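Local structure of phage-like element PBSX protein XkdH (Bacillus subtilis, 3F3B) at residues F76-D81 and H106-V111. The protein is of unknown function but belongs to a family of the phage-barrel clan and is encoded by defective prophage PBSX, which suggests a part in building a phage-like particle. Residues are numbered along the deposited sequence; the frame is centred on the assembly and turned at random.
Sequences FPLSAD and HHWEVV
The indole NE1 of Trp108 donates a hydrogen bond to Leu78 O at 2.8 Å. The bond is bent, with an N-H...O angle of 142°, and the oxygen lies 22° out of the indole plane. Ala80 O is also close to NE1, at 3.2 Å. Both carbonyls belong to the type I beta turn from Pro77 to Ala80, where the chain leaves strand 66-77 of the antiparallel sheet. The turn is closed by its own bond from Ala80 N to Pro77 O. Pro77 O also lies near the indole plane, at its edge, 3.2 Å from Trp108 CD1. The indole ties the turn to the neighbouring strand 107-114.

Next to the turn, Phe76 and Trp108 form an antiparallel hydrogen-bonded pair. Phe76 N bonds to Trp108 O and Trp108 N to Phe76 O, both at 2.9 Å. Their side chains share one face of the sheet, and Ile82 touches both. With CG anti to the carbonyl carbon (chi1 -74°), Trp108 brings NE1 to the turn. Leu78 CD1 covers one face of the indole in a CH-pi contact, 3.9 Å from the centroid of the five-membered ring. Lys101 makes a cation-pi contact with Trp108. Leu78 CB lies over one face of the His106 imidazole, with Leu78 CD2 3.5 Å from CE1. Two residues past Trp108, Val110 CG1 packs at the edge of the buried Phe76 ring, 3.8 Å from CE2.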
loop_
_atom_site.group_PDB
_atom_site.type_symbol
_atom_site.label_atom_id
_atom_site.label_comp_id
_atom_site.label_asym_id
_atom_site.label_seq_id
_atom_site.Cartn_x
_atom_site.Cartn_y
_atom_site.Cartn_z
ATOM N N PHE A 76 6.892 -6.047 8.225
ATOM C CA PHE A 76 6.184 -5.304 9.264
ATOM C C PHE A 76 6.140 -6.071 10.570
ATOM O O PHE A 76 6.230 -7.301 10.586
ATOM C CB PHE A 76 4.726 -5.090 8.875
ATOM C CG PHE A 76 4.504 -4.129 7.751
ATOM C CD1 PHE A 76 4.611 -2.763 7.959
ATOM C CD2 PHE A 76 4.061 -4.588 6.510
ATOM C CE1 PHE A 76 4.270 -1.873 6.961
ATOM C CE2 PHE A 76 3.716 -3.699 5.504
ATOM C CZ PHE A 76 3.819 -2.341 5.731
ATOM N N PRO A 77 5.959 -5.350 11.689
ATOM C CA PRO A 77 5.887 -6.006 12.996
ATOM C C PRO A 77 4.594 -6.804 12.960
ATOM O O PRO A 77 3.641 -6.404 12.297
ATOM C CB PRO A 77 5.790 -4.838 13.974
ATOM C CG PRO A 77 6.388 -3.684 13.229
ATOM C CD PRO A 77 5.864 -3.889 11.832
ATOM N N LEU A 78 4.556 -7.919 13.674
ATOM C CA LEU A 78 3.371 -8.765 13.700
ATOM C C LEU A 78 2.157 -8.039 14.296
ATOM O O LEU A 78 1.015 -8.303 13.916
ATOM C CB LEU A 78 3.666 -10.041 14.497
ATOM C CG LEU A 78 2.940 -11.298 14.015
ATOM C CD1 LEU A 78 3.365 -11.607 12.588
ATOM C CD2 LEU A 78 3.278 -12.462 14.924
ATOM N N SER A 79 2.409 -7.120 15.221
ATOM C CA SER A 79 1.342 -6.361 15.862
ATOM C C SER A 79 0.645 -5.404 14.898
ATOM O O SER A 79 -0.440 -4.898 15.191
ATOM C CB SER A 79 1.903 -5.564 17.041
ATOM O OG SER A 79 2.877 -4.635 16.589
ATOM N N ALA A 80 1.269 -5.148 13.756
ATOM C CA ALA A 80 0.692 -4.245 12.764
ATOM C C ALA A 80 -0.500 -4.856 12.011
ATOM O O ALA A 80 -0.524 -6.053 11.740
ATOM C CB ALA A 80 1.770 -3.819 11.773
ATOM N N ASP A 81 -1.480 -4.016 11.679
ATOM C CA ASP A 81 -2.685 -4.431 10.943
ATOM C C ASP A 81 -2.379 -4.282 9.453
ATOM O O ASP A 81 -2.477 -3.187 8.897
ATOM C CB ASP A 81 -3.863 -3.523 11.317
ATOM C CG ASP A 81 -5.196 -3.995 10.737
ATOM O OD1 ASP A 81 -5.246 -4.457 9.576
ATOM O OD2 ASP A 81 -6.218 -3.881 11.448
ATOM N N HIS A 106 8.577 -13.945 12.514
ATOM C CA HIS A 106 7.715 -13.154 13.389
ATOM C C HIS A 106 7.320 -11.802 12.786
ATOM O O HIS A 106 6.996 -10.860 13.508
ATOM C CB HIS A 106 8.422 -12.941 14.734
ATOM C CG HIS A 106 7.516 -12.492 15.839
ATOM N ND1 HIS A 106 6.455 -13.251 16.289
ATOM C CD2 HIS A 106 7.539 -11.383 16.616
ATOM C CE1 HIS A 106 5.869 -12.632 17.298
ATOM N NE2 HIS A 106 6.508 -11.497 17.517
ATOM N N HIS A 107 7.334 -11.715 11.463
ATOM C CA HIS A 107 6.983 -10.472 10.786
ATOM C C HIS A 107 5.952 -10.710 9.693
ATOM O O HIS A 107 5.818 -11.832 9.192
ATOM C CB HIS A 107 8.220 -9.865 10.124
ATOM C CG HIS A 107 9.328 -9.544 11.074
ATOM N ND1 HIS A 107 10.654 -9.577 10.704
ATOM C CD2 HIS A 107 9.308 -9.162 12.374
ATOM C CE1 HIS A 107 11.405 -9.231 11.735
ATOM N NE2 HIS A 107 10.612 -8.974 12.760
ATOM N N TRP A 108 5.212 -9.663 9.330
ATOM C CA TRP A 108 4.278 -9.791 8.223
ATOM C C TRP A 108 5.143 -9.451 7.024
ATOM O O TRP A 108 5.858 -8.448 7.034
ATOM C CB TRP A 108 3.128 -8.772 8.290
ATOM C CG TRP A 108 2.091 -9.057 9.334
ATOM C CD1 TRP A 108 1.867 -8.350 10.476
ATOM C CD2 TRP A 108 1.160 -10.146 9.346
ATOM N NE1 TRP A 108 0.855 -8.930 11.205
ATOM C CE2 TRP A 108 0.402 -10.035 10.536
ATOM C CE3 TRP A 108 0.893 -11.208 8.470
ATOM C CZ2 TRP A 108 -0.610 -10.946 10.875
ATOM C CZ3 TRP A 108 -0.124 -12.124 8.811
ATOM C CH2 TRP A 108 -0.857 -11.981 10.005
ATOM N N GLU A 109 5.116 -10.292 6.004
ATOM C CA GLU A 109 5.885 -10.011 4.799
ATOM C C GLU A 109 4.884 -9.830 3.677
ATOM O O GLU A 109 3.963 -10.626 3.531
ATOM C CB GLU A 109 6.832 -11.163 4.465
ATOM C CG GLU A 109 8.117 -11.164 5.260
ATOM C CD GLU A 109 9.054 -12.274 4.827
ATOM O OE1 GLU A 109 8.891 -12.781 3.694
ATOM O OE2 GLU A 109 9.956 -12.626 5.612
ATOM N N VAL A 110 5.062 -8.788 2.881
ATOM C CA VAL A 110 4.135 -8.534 1.796
ATOM C C VAL A 110 4.788 -7.619 0.783
ATOM O O VAL A 110 5.555 -6.737 1.152
ATOM C CB VAL A 110 2.851 -7.867 2.334
ATOM C CG1 VAL A 110 3.192 -6.509 2.960
ATOM C CG2 VAL A 110 1.821 -7.725 1.216
ATOM N N VAL A 111 4.481 -7.832 -0.494
ATOM C CA VAL A 111 5.037 -7.026 -1.568
ATOM C C VAL A 111 4.261 -5.726 -1.755
ATOM O O VAL A 111 3.024 -5.715 -1.775
ATOM C CB VAL A 111 5.024 -7.808 -2.914
ATOM C CG1 VAL A 111 5.419 -6.890 -4.061
ATOM C CG2 VAL A 111 5.996 -9.003 -2.838
#